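Local coordinates for chitin binding protein (Tectaria macrodonta, PDB 6IF7), which binds copper and probably chitin, is insecticidal, and is probably a lytic polysaccharide monooxygenase of family AA10, at residues I47-A50 / A51-R55; W165-D169 / S170-F174. All coordinates share one frame; numbering follows the deposited sequence.

Contact 1 (I47-A50 / A51-R55)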
ATOM      1  N   ILE A  47      11.093  -4.492   4.740  1.00 28.76           N
ATOM      2  CA  ILE A  47      12.472  -4.146   4.964  1.00 29.21           C
ATOM      3  C   ILE A  47      12.677  -4.687   6.378  1.00 29.99           C
ATOM      4  O   ILE A  47      12.227  -4.044   7.339  1.00 29.39           O
ATOM      5  CB  ILE A  47      12.701  -2.626   4.885  1.00 29.11           C
ATOM      6  CG1 ILE A  47      12.423  -2.141   3.464  1.00 27.27           C
ATOM      7  CG2 ILE A  47      14.149  -2.263   5.296  1.00 29.20           C
ATOM      8  CD1 ILE A  47      12.632  -0.653   3.257  1.00 26.69           C
ATOM      9  N   PRO A  48      13.321  -5.873   6.518  1.00 30.87           N
ATOM     10  CA  PRO A  48      13.538  -6.497   7.853  1.00 31.43           C
ATOM     11  C   PRO A  48      14.298  -5.606   8.823  1.00 30.81           C
ATOM     12  O   PRO A  48      14.222  -5.768  10.021  1.00 30.49           O
ATOM     13  CB  PRO A  48      14.374  -7.752   7.541  1.00 31.60           C
ATOM     14  CG  PRO A  48      14.331  -7.932   6.068  1.00 32.01           C
ATOM     15  CD  PRO A  48      14.070  -6.587   5.461  1.00 33.09           C
ATOM     16  N   ASN A  49      14.961  -4.631   8.243  1.00 32.90           N
ATOM     17  CA  ASN A  49      15.854  -3.748   8.877  1.00 38.18           C
ATOM     18  C   ASN A  49      15.337  -2.339   9.222  1.00 34.93           C
ATOM     19  O   ASN A  49      16.090  -1.566   9.781  1.00 35.19           O
ATOM     20  CB  ASN A  49      17.003  -3.585   7.867  1.00 42.88           C
ATOM     21  CG  ASN A  49      18.273  -3.230   8.525  1.00 47.72           C
ATOM     22  OD1 ASN A  49      18.401  -3.414   9.744  1.00 52.06           O
ATOM     23  ND2 ASN A  49      19.233  -2.709   7.751  1.00 52.34           N
ATOM     24  N   ALA A  50      14.090  -1.990   8.909  1.00 33.47           N
ATOM     25  CA  ALA A  50      13.712  -0.556   8.802  1.00 34.09           C
ATOM     26  C   ALA A  50      14.065   0.308   9.998  1.00 32.01           C
ATOM     27  O   ALA A  50      14.752   1.310   9.854  1.00 31.31           O
ATOM     28  CB  ALA A  50      12.236  -0.394   8.503  1.00 34.64           C
ATOM     29  N   ALA A  51      13.569  -0.080  11.164  1.00 32.62           N
ATOM     30  CA  ALA A  51      13.731   0.702  12.385  1.00 32.94           C
ATOM     31  C   ALA A  51      13.236   2.137  12.169  1.00 31.89           C
ATOM     32  O   ALA A  51      13.863   3.085  12.623  1.00 30.99           O
ATOM     33  CB  ALA A  51      15.200   0.670  12.858  1.00 33.41           C
ATOM     34  N   GLY A  52      12.103   2.290  11.473  1.00 31.19           N
ATOM     35  CA  GLY A  52      11.483   3.591  11.272  1.00 30.37           C
ATOM     36  C   GLY A  52      12.119   4.507  10.239  1.00 32.10           C
ATOM     37  O   GLY A  52      11.646   5.626  10.036  1.00 31.80           O
ATOM     38  N   ARG A  53      13.156   4.035   9.551  1.00 32.64           N
ATOM     39  CA  ARG A  53      13.962   4.864   8.653  1.00 33.48           C
ATOM     40  C   ARG A  53      13.486   4.718   7.205  1.00 31.55           C
ATOM     41  O   ARG A  53      14.260   4.430   6.298  1.00 32.39           O
ATOM     42  CB  ARG A  53      15.441   4.480   8.775  1.00 36.30           C
ATOM     43  CG  ARG A  53      15.992   4.611  10.191  1.00 36.88           C
ATOM     44  CD  ARG A  53      17.388   4.034  10.293  1.00 38.79           C
ATOM     45  NE  ARG A  53      17.363   2.585  10.111  1.00 41.54           N
ATOM     46  CZ  ARG A  53      18.309   1.862   9.515  1.00 44.74           C
ATOM     47  NH1 ARG A  53      19.387   2.439   8.989  1.00 48.38           N
ATOM     48  NH2 ARG A  53      18.162   0.539   9.415  1.00 45.65           N
ATOM     49  N   HIS A  54      12.209   4.992   6.994  1.00 30.71           N
ATOM     50  CA  HIS A  54      11.527   4.679   5.728  1.00 30.38           C
ATOM     51  C   HIS A  54      12.055   5.569   4.582  1.00 30.06           C
ATOM     52  O   HIS A  54      12.482   5.092   3.533  1.00 29.96           O
ATOM     53  CB  HIS A  54      10.002   4.859   5.893  1.00 29.21           C
ATOM     54  CG  HIS A  54       9.451   4.268   7.163  1.00 28.25           C
ATOM     55  ND1 HIS A  54       9.633   2.946   7.511  1.00 28.19           N
ATOM     56  CD2 HIS A  54       8.742   4.827   8.176  1.00 27.80           C
ATOM     57  CE1 HIS A  54       9.058   2.713   8.677  1.00 27.84           C
ATOM     58  NE2 HIS A  54       8.508   3.836   9.104  1.00 28.41           N
ATOM     59  N   ARG A  55      12.080   6.864   4.837  1.00 29.18           N
ATOM     60  CA  ARG A  55      12.479   7.842   3.840  1.00 30.49           C
ATOM     61  C   ARG A  55      13.957   7.795   3.491  1.00 32.00           C
ATOM     62  O   ARG A  55      14.350   8.216   2.425  1.00 33.74           O
ATOM     63  CB  ARG A  55      12.079   9.227   4.316  1.00 30.65           C
ATOM     64  CG  ARG A  55      10.566   9.369   4.453  1.00 32.11           C
ATOM     65  CD  ARG A  55      10.188  10.558   5.303  1.00 33.56           C
ATOM     66  NE  ARG A  55       8.735  10.654   5.433  1.00 34.50           N
ATOM     67  CZ  ARG A  55       7.976   9.880   6.210  1.00 35.98           C
ATOM     68  NH1 ARG A  55       8.486   8.899   6.963  1.00 34.83           N
ATOM     69  NH2 ARG A  55       6.672  10.089   6.239  1.00 39.18           N
TER
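The side chain of Arg53 folds back along the chain to meet the backbone carbonyls of Asn49 and Ala50; the contact lies within two successive beta turns, 47-50 and 50-53. The first turn begins at Ile47, whose O accepts from Ala50 N at 3.2 Å and closes a type I turn with Pro48 and Asn49 at its corners. Asn49 touches Arg53 chiefly through its backbone: Arg53 NH2 gives a hydrogen bond to Asn49 O at 3.0 Å, with the oxygen in the guanidinium plane. The Asn49 amide passes obliquely across the guanidinium, the two planes 83° apart; the nearest atoms, Asn49 ND2 and Arg53 NH2, are 3.8 Å apart with no hydrogen bond. At Ala50 the second turn opens. It is of type I', with Ala51 and Gly52 both at positive phi, and Arg53 N closes it on Ala50 O at 3.2 Å. The same oxygen also takes Arg53 NE at 2.9 Å. These two donors reach it from opposite faces of the carbonyl plane, Arg53 N lying well above that plane. A bend at chi3 (-67°) curls the arginine chain round Ala50 O and carries NE and NH2 to successive carbonyls. Ala50 CB lies 4.3 Å from His54 ND1 and also packs on Ala173 and Tyr175 of strand 173-182; His54 ND1 itself is hydrogen-bonded to the hydroxyl of Tyr175. Chemically, Arg53 is bound to two main-chain oxygens, and its ion pair to Glu56 is long and weak. Its positive charge would probably polarise both carbonyls, and its bonds tie the type I' turn back to the type I turn just ahead of helix 54-57.

Contact 2 (W165-D169 / S170-F174). With SO4 (sulfate ion), chain E.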
ATOM      1  N   TRP A 165       3.552  -0.287   7.984  1.00 23.99           N
ATOM      2  CA  TRP A 165       3.322  -1.075   9.217  1.00 24.26           C
ATOM      3  C   TRP A 165       4.668  -1.295   9.899  1.00 25.98           C
ATOM      4  O   TRP A 165       5.441  -2.158   9.473  1.00 25.38           O
ATOM      5  CB  TRP A 165       2.662  -2.418   8.857  1.00 24.69           C
ATOM      6  CG  TRP A 165       2.264  -3.333  10.007  1.00 25.92           C
ATOM      7  CD1 TRP A 165       2.019  -2.977  11.298  1.00 27.00           C
ATOM      8  CD2 TRP A 165       1.983  -4.747   9.922  1.00 26.21           C
ATOM      9  NE1 TRP A 165       1.645  -4.085  12.034  1.00 27.58           N
ATOM     10  CE2 TRP A 165       1.609  -5.179  11.207  1.00 26.50           C
ATOM     11  CE3 TRP A 165       2.044  -5.694   8.878  1.00 26.44           C
ATOM     12  CZ2 TRP A 165       1.274  -6.521  11.489  1.00 27.37           C
ATOM     13  CZ3 TRP A 165       1.726  -7.020   9.157  1.00 26.79           C
ATOM     14  CH2 TRP A 165       1.336  -7.422  10.453  1.00 26.70           C
ATOM     15  N   GLN A 166       4.963  -0.493  10.926  1.00 27.90           N
ATOM     16  CA  GLN A 166       6.221  -0.607  11.690  1.00 28.76           C
ATOM     17  C   GLN A 166       5.992  -1.488  12.939  1.00 29.28           C
ATOM     18  O   GLN A 166       5.137  -1.195  13.774  1.00 29.08           O
ATOM     19  CB  GLN A 166       6.742   0.796  12.070  1.00 28.07           C
ATOM     20  CG  GLN A 166       8.042   0.840  12.881  1.00 28.73           C
ATOM     21  CD  GLN A 166       9.254   0.216  12.177  1.00 28.20           C
ATOM     22  OE1 GLN A 166       9.834   0.803  11.270  1.00 28.27           O
ATOM     23  NE2 GLN A 166       9.649  -0.966  12.616  1.00 28.63           N
ATOM     24  N   ARG A 167       6.740  -2.581  13.049  1.00 30.00           N
ATOM     25  CA  ARG A 167       6.689  -3.421  14.257  1.00 32.85           C
ATOM     26  C   ARG A 167       7.337  -2.739  15.445  1.00 32.62           C
ATOM     27  O   ARG A 167       8.253  -1.949  15.266  1.00 33.38           O
ATOM     28  CB  ARG A 167       7.362  -4.768  14.019  1.00 31.58           C
ATOM     29  CG  ARG A 167       6.500  -5.651  13.157  1.00 32.03           C
ATOM     30  CD  ARG A 167       7.209  -6.914  12.793  1.00 34.77           C
ATOM     31  NE  ARG A 167       7.448  -7.747  13.961  1.00 35.56           N
ATOM     32  CZ  ARG A 167       7.936  -8.980  13.906  1.00 36.74           C
ATOM     33  NH1 ARG A 167       8.238  -9.549  12.751  1.00 33.47           N
ATOM     34  NH2 ARG A 167       8.119  -9.648  15.031  1.00 39.89           N
ATOM     35  N   THR A 168       6.834  -3.046  16.637  1.00 36.28           N
ATOM     36  CA  THR A 168       7.355  -2.500  17.915  1.00 36.52           C
ATOM     37  C   THR A 168       8.277  -3.454  18.679  1.00 36.75           C
ATOM     38  O   THR A 168       9.012  -3.014  19.571  1.00 37.05           O
ATOM     39  CB  THR A 168       6.205  -2.102  18.849  1.00 34.34           C
ATOM     40  OG1 THR A 168       5.349  -3.228  19.061  1.00 34.90           O
ATOM     41  CG2 THR A 168       5.404  -0.973  18.233  1.00 36.07           C
ATOM     42  N   ASP A 169       8.229  -4.740  18.335  1.00 36.20           N
ATOM     43  CA  ASP A 169       9.123  -5.765  18.894  1.00 38.28           C
ATOM     44  C   ASP A 169      10.272  -6.105  17.938  1.00 39.22           C
ATOM     45  O   ASP A 169      11.001  -7.072  18.154  1.00 40.24           O
ATOM     46  CB  ASP A 169       8.326  -7.035  19.183  1.00 36.88           C
ATOM     47  CG  ASP A 169       7.624  -7.569  17.955  1.00 40.64           C
ATOM     48  OD1 ASP A 169       7.739  -6.969  16.855  1.00 42.52           O
ATOM     49  OD2 ASP A 169       6.911  -8.569  18.089  1.00 39.28           O
ATOM     50  N   SER A 170      10.435  -5.310  16.886  1.00 39.41           N
ATOM     51  CA  SER A 170      11.307  -5.649  15.773  1.00 37.03           C
ATOM     52  C   SER A 170      11.522  -4.416  14.899  1.00 33.98           C
ATOM     53  O   SER A 170      10.620  -3.592  14.779  1.00 32.38           O
ATOM     54  CB  SER A 170      10.628  -6.718  14.926  1.00 37.37           C
ATOM     55  OG  SER A 170      11.321  -6.925  13.707  1.00 36.69           O
ATOM     56  N   PRO A 171      12.698  -4.305  14.260  1.00 32.24           N
ATOM     57  CA  PRO A 171      12.911  -3.202  13.296  1.00 32.32           C
ATOM     58  C   PRO A 171      12.185  -3.397  11.960  1.00 31.85           C
ATOM     59  O   PRO A 171      12.178  -2.475  11.135  1.00 33.78           O
ATOM     60  CB  PRO A 171      14.430  -3.224  13.060  1.00 31.29           C
ATOM     61  CG  PRO A 171      14.839  -4.636  13.346  1.00 31.55           C
ATOM     62  CD  PRO A 171      13.840  -5.242  14.294  1.00 31.79           C
ATOM     63  N   GLU A 172      11.604  -4.578  11.739  1.00 30.13           N
ATOM     64  CA  GLU A 172      10.920  -4.880  10.501  1.00 30.02           C
ATOM     65  C   GLU A 172       9.671  -4.020  10.271  1.00 28.38           C
ATOM     66  O   GLU A 172       8.858  -3.812  11.180  1.00 28.36           O
ATOM     67  CB  GLU A 172      10.523  -6.338  10.481  1.00 30.35           C
ATOM     68  CG  GLU A 172       9.866  -6.800   9.196  1.00 32.63           C
ATOM     69  CD  GLU A 172       9.433  -8.249   9.280  1.00 34.25           C
ATOM     70  OE1 GLU A 172       8.643  -8.568  10.188  1.00 38.55           O
ATOM     71  OE2 GLU A 172       9.848  -9.062   8.431  1.00 34.89           O
ATOM     72  N   ALA A 173       9.528  -3.574   9.032  1.00 26.50           N
ATOM     73  CA  ALA A 173       8.369  -2.847   8.570  1.00 25.48           C
ATOM     74  C   ALA A 173       7.880  -3.408   7.222  1.00 25.87           C
ATOM     75  O   ALA A 173       8.663  -3.985   6.456  1.00 24.91           O
ATOM     76  CB  ALA A 173       8.729  -1.383   8.438  1.00 26.89           C
ATOM     77  N   PHE A 174       6.577  -3.243   6.966  1.00 26.05           N
ATOM     78  CA  PHE A 174       5.911  -3.647   5.742  1.00 25.67           C
ATOM     79  C   PHE A 174       5.342  -2.396   5.060  1.00 27.08           C
ATOM     80  O   PHE A 174       4.963  -1.427   5.722  1.00 26.13           O
ATOM     81  CB  PHE A 174       4.794  -4.655   6.042  1.00 26.97           C
ATOM     82  CG  PHE A 174       5.301  -5.943   6.645  1.00 27.39           C
ATOM     83  CD1 PHE A 174       5.626  -6.017   8.008  1.00 27.64           C
ATOM     84  CD2 PHE A 174       5.485  -7.075   5.852  1.00 27.48           C
ATOM     85  CE1 PHE A 174       6.125  -7.201   8.560  1.00 29.41           C
ATOM     86  CE2 PHE A 174       5.966  -8.262   6.405  1.00 28.17           C
ATOM     87  CZ  PHE A 174       6.293  -8.323   7.747  1.00 28.29           C
TER
HETATM   88  S   SO4 E 252       8.553 -13.067  13.189  0.50 56.05           S
HETATM   89  O1  SO4 E 252       8.685 -14.534  13.023  0.50 54.14           O
HETATM   90  O2  SO4 E 252       9.914 -12.461  13.213  0.50 53.39           O
HETATM   91  O3  SO4 E 252       7.827 -12.759  14.453  0.50 53.73           O
HETATM   92  O4  SO4 E 252       7.773 -12.535  12.048  0.50 54.03           O
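Arg167 and Glu172 meet across the turn of this hairpin in a salt bridge, Arg167 NH1 lying 2.8 Å from Glu172 OE1. The carboxylate oxygen sits at the guanidinium edge and is met on its syn side, although the two planes are 47° apart. Another edge of the guanidinium grips Asp169 side-on, Arg167 NE and NH2 both bonding to Asp169 OD1, with Arg167 NE to Asp169 OD1 at 3.0 Å. Ser170 CB lies over one guanidinium face, 3.4 Å above its plane and offset toward the rim. The outer end binds a sulfate, probably from the crystallisation liquor: Arg167 NH2 to sulfate O3 is 3.2 Å, while the two NH1 bonds to the ion are weak. The arginine chain reaches this position by bending at chi3 (66°). A leucine at Arg167 would probably leave the carboxylates of Asp169 and Glu172 without their shared positive partner and the turn less firmly drawn together. In the second shell, Ser170 OG accepts from Glu172 N at 3.1 Å, an ST turn, and Arg167 N bonds Glu172 O. Gln166 NE2 donates on a lone pair of Arg167 O at 3.2 Å and weakly to Pro171 O, while its OE1 accepts from Gly52 N. Farther along, Trp165 and Phe174 form a hydrogen-bonded antiparallel pair, their side chains running side by side with CE3 of Trp165 3.7 Å from CD1 of Phe174 and six-membered rings inclined by 38°. Phe174 meets His1 edge-to-face beside the copper, consistent with the axial phenylalanine of AA10 enzymes. This hairpin joins strands 159-167 and 173-182; strand 105-111 flanks the former, where Phe107 stacks on Trp165, and strand 46-47 flanks the latter, with helix 54-57 packing against Gln166 and Ala173.

Contacts 1 and 2 have their centres 8 Å apart and are joined by two probable hydrogen bonds: Gly52 N to Gln166 OE1 at 2.7 Å and Ala51 N to Pro171 O at 2.8 Å. The type I' turn of 50-53 is thus docked, through its two corner residues, on the hairpin 165-174, and His54 CE1 packs 3.3 Å from Gln166 OE1. Contact 2 reaches the copper site, since the nearest atom of the Phe174 side chain is about 3 Å from the metal held by His1 and His103. Contact 1 does not. Both approach the glycan: between nearest atoms, the Thr168 side chain is about 4 Å from an N-acetylglucosamine and Gly52 about 5 Å from a fucose.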